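Long-range contacts in glycoside hydrolase, GH17 family (Formosa sp. Hel1_33_131, PDB 6FCG), which probably hydrolyses internal beta-1,3-glucosidic bonds in the algal storage polysaccharide laminarin, as an endo-acting glycoside hydrolase of family 17: residues Q65-L71 with L93-I99; N212-W216 with V235-H241. One frame throughout, in Å; residues are numbered along the deposited sequence.

The two contacts lie in different layers of a beta/alpha barrel. Contact 1 joins the N-terminal ends of helices 68-80 and 95-109 in the outer ring, and its centre lies about 19 Å from the centre of the chain. Contact 2 lies deeper, its centre about 12 Å from that of the chain, where strand 238-241 runs beside the end of strand 206-212. The centres of the two contacts are 27 Å apart and their nearest atoms about 14 Å, so they do not touch. They follow in series along the chain. Contact 2 is tied to the probable active site: H241 hydrogen-bonds to E169, just past strand 161-168, where related barrel hydrolases carry their acid/base glutamate.

Contact 1. Residues Q65-L71 with L93-I99; sequences QPSIEEL and LAHTSNI
The N-terminal ends of two neighbouring outer helices of the beta/alpha barrel, 68-80 and 95-109, meet through L71, N98 and I99, with Q65 and H95 at one side. L71 points at the second helix. Its CD1 rests on N98 CB at 3.5 Å, and both of its methyls reach I99 CG1. The I68 side chain crosses that of N98 at about a right angle, with I68 CD1 4.1 Å from N98 OD1. The start of helix 68-80 is fixed by a capping box: E70 N donates to S67 OG (3.1 Å), and S67 N donates to E70 OE1 (2.9 Å).

The Q65 side chain bends at chi2 (-68°), which turns its amide across the start of helix 95-109. OE1 comes 3.4 Å from H95 CB. It also lies near H95 N, but the angle is too poor for a hydrogen bond. NE2 sits against L93 CB at 3.7 Å and hydrogen-bonds to Y57 OH. Were Q65 an alanine, Y57 OH would probably lose that partner and a gap would be likely to open over L93 and H95. P66 CG meets the edge of the H95 ring, 4.0 Å from CD2. That ring also stacks on Y57, and its NE2 hydrogen-bonds to G56 N. The chemistry is therefore divided: the helices pack through apolar groups, while Q65 and H95 tie their polar ends to the G56-Y57 loop.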
loop_
_atom_site.group_PDB
_atom_site.type_symbol
_atom_site.label_atom_id
_atom_site.label_comp_id
_atom_site.label_asym_id
_atom_site.label_seq_id
_atom_site.Cartn_x
_atom_site.Cartn_y
_atom_site.Cartn_z
ATOM N N GLN A 65 -19.124 29.887 24.162
ATOM C CA GLN A 65 -18.893 31.266 23.693
ATOM C C GLN A 65 -17.838 31.969 24.532
ATOM O O GLN A 65 -17.889 31.895 25.750
ATOM C CB GLN A 65 -20.179 32.100 23.765
ATOM C CG GLN A 65 -21.214 31.732 22.704
ATOM C CD GLN A 65 -20.760 32.101 21.296
ATOM O OE1 GLN A 65 -20.035 33.078 21.096
ATOM N NE2 GLN A 65 -21.155 31.299 20.314
ATOM N N PRO A 66 -16.871 32.626 23.892
ATOM C CA PRO A 66 -15.966 33.393 24.711
ATOM C C PRO A 66 -16.691 34.595 25.341
ATOM O O PRO A 66 -17.642 35.123 24.777
ATOM C CB PRO A 66 -14.903 33.842 23.714
ATOM C CG PRO A 66 -15.650 33.991 22.437
ATOM C CD PRO A 66 -16.693 32.908 22.461
ATOM N N SER A 67 -16.242 34.991 26.518
ATOM C CA SER A 67 -16.786 36.163 27.212
ATOM C C SER A 67 -16.255 37.462 26.591
ATOM O O SER A 67 -15.232 37.465 25.906
ATOM C CB SER A 67 -16.411 36.104 28.706
ATOM O OG SER A 67 -15.029 36.367 28.897
ATOM N N ILE A 68 -16.931 38.556 26.891
ATOM C CA ILE A 68 -16.475 39.887 26.507
ATOM C C ILE A 68 -15.062 40.169 27.053
ATOM O O ILE A 68 -14.245 40.723 26.328
ATOM C CB ILE A 68 -17.523 40.980 26.914
ATOM C CG1 ILE A 68 -18.742 40.897 25.978
ATOM C CG2 ILE A 68 -16.956 42.386 26.823
ATOM C CD1 ILE A 68 -20.067 41.078 26.677
ATOM N N GLU A 69 -14.784 39.751 28.291
ATOM C CA GLU A 69 -13.460 39.893 28.933
ATOM C C GLU A 69 -12.403 39.152 28.050
ATOM O O GLU A 69 -11.347 39.726 27.694
ATOM C CB GLU A 69 -13.525 39.401 30.496
ATOM C CG GLU A 69 -14.293 40.381 31.435
ATOM C CD GLU A 69 -15.797 40.090 31.635
ATOM O OE1 GLU A 69 -16.504 39.829 30.625
ATOM O OE2 GLU A 69 -16.291 40.190 32.804
ATOM N N GLU A 70 -12.718 37.925 27.632
ATOM C CA GLU A 70 -11.820 37.130 26.763
ATOM C C GLU A 70 -11.589 37.767 25.381
ATOM O O GLU A 70 -10.451 37.879 24.913
ATOM C CB GLU A 70 -12.318 35.694 26.626
ATOM C CG GLU A 70 -12.172 34.876 27.898
ATOM C CD GLU A 70 -12.865 33.503 27.856
ATOM O OE1 GLU A 70 -13.910 33.331 27.199
ATOM O OE2 GLU A 70 -12.354 32.568 28.500
ATOM N N LEU A 71 -12.655 38.252 24.773
ATOM C CA LEU A 71 -12.533 38.942 23.496
ATOM C C LEU A 71 -11.687 40.214 23.570
ATOM O O LEU A 71 -10.962 40.519 22.624
ATOM C CB LEU A 71 -13.908 39.253 22.918
ATOM C CG LEU A 71 -14.792 38.018 22.628
ATOM C CD1 LEU A 71 -16.226 38.466 22.377
ATOM C CD2 LEU A 71 -14.246 37.198 21.475
ATOM N N LEU A 93 -24.906 33.214 16.091
ATOM C CA LEU A 93 -24.413 33.026 17.414
ATOM C C LEU A 93 -24.013 34.393 17.915
ATOM O O LEU A 93 -23.823 35.320 17.138
ATOM C CB LEU A 93 -23.232 32.039 17.395
ATOM C CG LEU A 93 -23.531 30.627 16.817
ATOM C CD1 LEU A 93 -22.289 29.734 16.838
ATOM C CD2 LEU A 93 -24.689 29.914 17.528
ATOM N N ALA A 94 -23.841 34.494 19.225
ATOM C CA ALA A 94 -23.581 35.770 19.929
ATOM C C ALA A 94 -22.195 36.378 19.652
ATOM O O ALA A 94 -21.994 37.572 19.868
ATOM C CB ALA A 94 -23.733 35.548 21.427
ATOM N N HIS A 95 -21.260 35.520 19.232
ATOM C CA HIS A 95 -19.860 35.859 19.038
ATOM C C HIS A 95 -19.579 37.232 18.378
ATOM O O HIS A 95 -18.830 38.026 18.905
ATOM C CB HIS A 95 -19.236 34.695 18.264
ATOM C CG HIS A 95 -17.803 34.878 17.888
ATOM N ND1 HIS A 95 -17.395 35.095 16.587
ATOM C CD2 HIS A 95 -16.677 34.804 18.626
ATOM C CE1 HIS A 95 -16.078 35.192 16.545
ATOM N NE2 HIS A 95 -15.623 35.030 17.771
ATOM N N THR A 96 -20.188 37.520 17.233
ATOM C CA THR A 96 -19.900 38.745 16.502
ATOM C C THR A 96 -20.382 39.960 17.266
ATOM O O THR A 96 -19.713 40.973 17.328
ATOM C CB THR A 96 -20.561 38.692 15.126
ATOM O OG1 THR A 96 -19.908 37.666 14.363
ATOM C CG2 THR A 96 -20.508 40.044 14.398
ATOM N N SER A 97 -21.597 39.855 17.779
ATOM C CA SER A 97 -22.204 40.861 18.625
ATOM C C SER A 97 -21.327 41.140 19.845
ATOM O O SER A 97 -21.135 42.289 20.244
ATOM C CB SER A 97 -23.610 40.378 19.024
ATOM O OG SER A 97 -24.162 41.144 20.057
ATOM N N ASN A 98 -20.797 40.098 20.450
ATOM C CA ASN A 98 -19.920 40.285 21.600
ATOM C C ASN A 98 -18.581 40.938 21.238
ATOM O O ASN A 98 -18.025 41.660 22.070
ATOM C CB ASN A 98 -19.712 38.980 22.356
ATOM C CG ASN A 98 -20.989 38.501 23.015
ATOM O OD1 ASN A 98 -21.823 39.298 23.436
ATOM N ND2 ASN A 98 -21.129 37.216 23.141
ATOM N N ILE A 99 -18.087 40.724 20.018
ATOM C CA ILE A 99 -16.852 41.367 19.597
ATOM C C ILE A 99 -17.097 42.865 19.489
ATOM O O ILE A 99 -16.286 43.672 19.931
ATOM C CB ILE A 99 -16.322 40.793 18.287
ATOM C CG1 ILE A 99 -15.947 39.311 18.513
ATOM C CG2 ILE A 99 -15.079 41.542 17.816
ATOM C CD1 ILE A 99 -15.703 38.519 17.252
#

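Contact 2. Residues N212-W216 with V235-H241; sequences NFASW and VDYLSVH
N212 and H241 form a parallel beta bridge, and F213 N donates to H241 O (3.0 Å). The bridge joins strands 206-212 and 238-241, the two strands of a beta-alpha-beta unit of the barrel. Helices 214-218 and 226-234 lie between them in the chain.

W216 carries most of the side-chain contact. L238 lies over one face of its indole in a CH-pi contact, with CG 3.8 Å from the centroid of the six-membered ring and 10° off the normal. L238 CD2 touches the same ring at CE3. V235 CG1 meets the ring edge, 4.1 Å from CH2. V240 CG2 approaches CD1 obliquely at 3.8 Å. The indole N-H is bound too: NE1 donates to S239 O (3.1 Å), which it meets from well above the carbonyl plane. L228, L231 and I232 of helix 226-234 and V288 of helix 266-294 also touch W216, so the ring is a buried link between strand and helices.

V240 CG1 packs against F213 CB at 4.0 Å. H241 is held at both ring nitrogens, ND1 by E169 and NE2 by S210. The N212 side chain folds over the turn that follows, because chi1 (-173°) sets CG beside the carbonyl carbon. There its OD1 accepts A214 N at 2.9 Å, with an N-H...O angle of 158°.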
loop_
_atom_site.group_PDB
_atom_site.type_symbol
_atom_site.label_atom_id
_atom_site.label_comp_id
_atom_site.label_asym_id
_atom_site.label_seq_id
_atom_site.Cartn_x
_atom_site.Cartn_y
_atom_site.Cartn_z
ATOM N N ASN A 212 -14.744 32.139 -2.910
ATOM C CA ASN A 212 -13.651 31.576 -3.692
ATOM C C ASN A 212 -13.486 32.269 -5.035
ATOM O O ASN A 212 -14.452 32.671 -5.666
ATOM C CB ASN A 212 -13.948 30.103 -3.947
ATOM C CG ASN A 212 -12.798 29.379 -4.604
ATOM O OD1 ASN A 212 -12.787 29.164 -5.830
ATOM N ND2 ASN A 212 -11.839 28.948 -3.789
ATOM N N PHE A 213 -12.251 32.361 -5.477
ATOM C CA PHE A 213 -11.937 32.984 -6.745
ATOM C C PHE A 213 -12.794 32.474 -7.899
ATOM O O PHE A 213 -13.142 33.235 -8.790
ATOM C CB PHE A 213 -10.439 32.805 -7.080
ATOM C CG PHE A 213 -10.099 31.449 -7.582
ATOM C CD1 PHE A 213 -9.953 30.390 -6.716
ATOM C CD2 PHE A 213 -9.933 31.225 -8.946
ATOM C CE1 PHE A 213 -9.620 29.128 -7.192
ATOM C CE2 PHE A 213 -9.612 29.972 -9.435
ATOM C CZ PHE A 213 -9.453 28.924 -8.555
ATOM N N ALA A 214 -13.081 31.181 -7.908
ATOM C CA ALA A 214 -13.868 30.578 -8.980
ATOM C C ALA A 214 -15.315 31.073 -8.969
ATOM O O ALA A 214 -15.918 31.266 -10.014
ATOM C CB ALA A 214 -13.814 29.047 -8.880
ATOM N N SER A 215 -15.862 31.280 -7.788
ATOM C CA SER A 215 -17.226 31.814 -7.645
ATOM C C SER A 215 -17.374 33.225 -8.199
ATOM O O SER A 215 -18.428 33.596 -8.668
ATOM C CB SER A 215 -17.640 31.828 -6.168
ATOM O OG SER A 215 -17.484 30.547 -5.600
ATOM N N TRP A 216 -16.294 33.986 -8.147
ATOM C CA TRP A 216 -16.261 35.308 -8.712
ATOM C C TRP A 216 -15.864 35.320 -10.164
ATOM O O TRP A 216 -15.577 36.380 -10.713
ATOM C CB TRP A 216 -15.301 36.206 -7.914
ATOM C CG TRP A 216 -15.894 36.756 -6.634
ATOM C CD1 TRP A 216 -15.428 36.552 -5.354
ATOM C CD2 TRP A 216 -17.042 37.573 -6.523
ATOM N NE1 TRP A 216 -16.231 37.211 -4.456
ATOM C CE2 TRP A 216 -17.214 37.870 -5.157
ATOM C CE3 TRP A 216 -17.924 38.116 -7.449
ATOM C CZ2 TRP A 216 -18.245 38.687 -4.694
ATOM C CZ3 TRP A 216 -18.969 38.928 -6.988
ATOM C CH2 TRP A 216 -19.120 39.194 -5.620
ATOM N N VAL A 235 -22.329 44.719 -5.936
ATOM C CA VAL A 235 -21.416 44.856 -4.772
ATOM C C VAL A 235 -20.552 46.108 -4.855
ATOM O O VAL A 235 -20.326 46.631 -5.941
ATOM C CB VAL A 235 -20.478 43.625 -4.564
ATOM C CG1 VAL A 235 -21.292 42.393 -4.246
ATOM C CG2 VAL A 235 -19.552 43.377 -5.742
ATOM N N ASP A 236 -20.094 46.603 -3.716
ATOM C CA ASP A 236 -19.155 47.738 -3.715
ATOM C C ASP A 236 -17.751 47.264 -4.040
ATOM O O ASP A 236 -16.985 48.001 -4.666
ATOM C CB ASP A 236 -19.198 48.486 -2.394
ATOM C CG ASP A 236 -20.526 49.196 -2.176
ATOM O OD1 ASP A 236 -20.783 50.188 -2.874
ATOM O OD2 ASP A 236 -21.321 48.780 -1.281
ATOM N N TYR A 237 -17.410 46.032 -3.635
ATOM C CA TYR A 237 -16.152 45.388 -4.031
ATOM C C TYR A 237 -16.278 43.863 -4.009
ATOM O O TYR A 237 -17.275 43.340 -3.526
ATOM C CB TYR A 237 -15.014 45.848 -3.110
ATOM C CG TYR A 237 -14.957 45.186 -1.728
ATOM C CD1 TYR A 237 -15.748 45.628 -0.690
ATOM C CD2 TYR A 237 -14.070 44.141 -1.466
ATOM C CE1 TYR A 237 -15.667 45.045 0.571
ATOM C CE2 TYR A 237 -13.982 43.557 -0.219
ATOM C CZ TYR A 237 -14.788 44.000 0.798
ATOM O OH TYR A 237 -14.708 43.432 2.060
ATOM N N LEU A 238 -15.241 43.171 -4.494
ATOM C CA LEU A 238 -15.171 41.712 -4.489
ATOM C C LEU A 238 -14.201 41.236 -3.425
ATOM O O LEU A 238 -13.028 41.579 -3.462
ATOM C CB LEU A 238 -14.721 41.168 -5.851
ATOM C CG LEU A 238 -15.747 41.170 -6.999
ATOM C CD1 LEU A 238 -15.989 42.579 -7.539
ATOM C CD2 LEU A 238 -15.274 40.279 -8.134
ATOM N N SER A 239 -14.694 40.410 -2.502
ATOM C CA SER A 239 -13.875 39.765 -1.474
ATOM C C SER A 239 -13.550 38.306 -1.944
ATOM O O SER A 239 -14.417 37.440 -1.994
ATOM C CB SER A 239 -14.604 39.787 -0.133
ATOM O OG SER A 239 -13.782 39.324 0.909
ATOM N N VAL A 240 -12.292 38.072 -2.286
ATOM C CA VAL A 240 -11.858 36.899 -3.013
ATOM C C VAL A 240 -11.018 36.012 -2.128
ATOM O O VAL A 240 -10.084 36.500 -1.469
ATOM C CB VAL A 240 -11.020 37.320 -4.232
ATOM C CG1 VAL A 240 -10.366 36.126 -4.891
ATOM C CG2 VAL A 240 -11.909 38.045 -5.218
ATOM N N HIS A 241 -11.301 34.713 -2.158
ATOM C CA HIS A 241 -10.472 33.727 -1.436
ATOM C C HIS A 241 -9.582 32.923 -2.385
ATOM O O HIS A 241 -10.054 32.483 -3.431
ATOM C CB HIS A 241 -11.332 32.720 -0.653
ATOM C CG HIS A 241 -12.331 33.347 0.274
ATOM N ND1 HIS A 241 -13.096 32.588 1.134
ATOM C CD2 HIS A 241 -12.679 34.638 0.499
ATOM C CE1 HIS A 241 -13.880 33.381 1.837
ATOM N NE2 HIS A 241 -13.650 34.630 1.470
#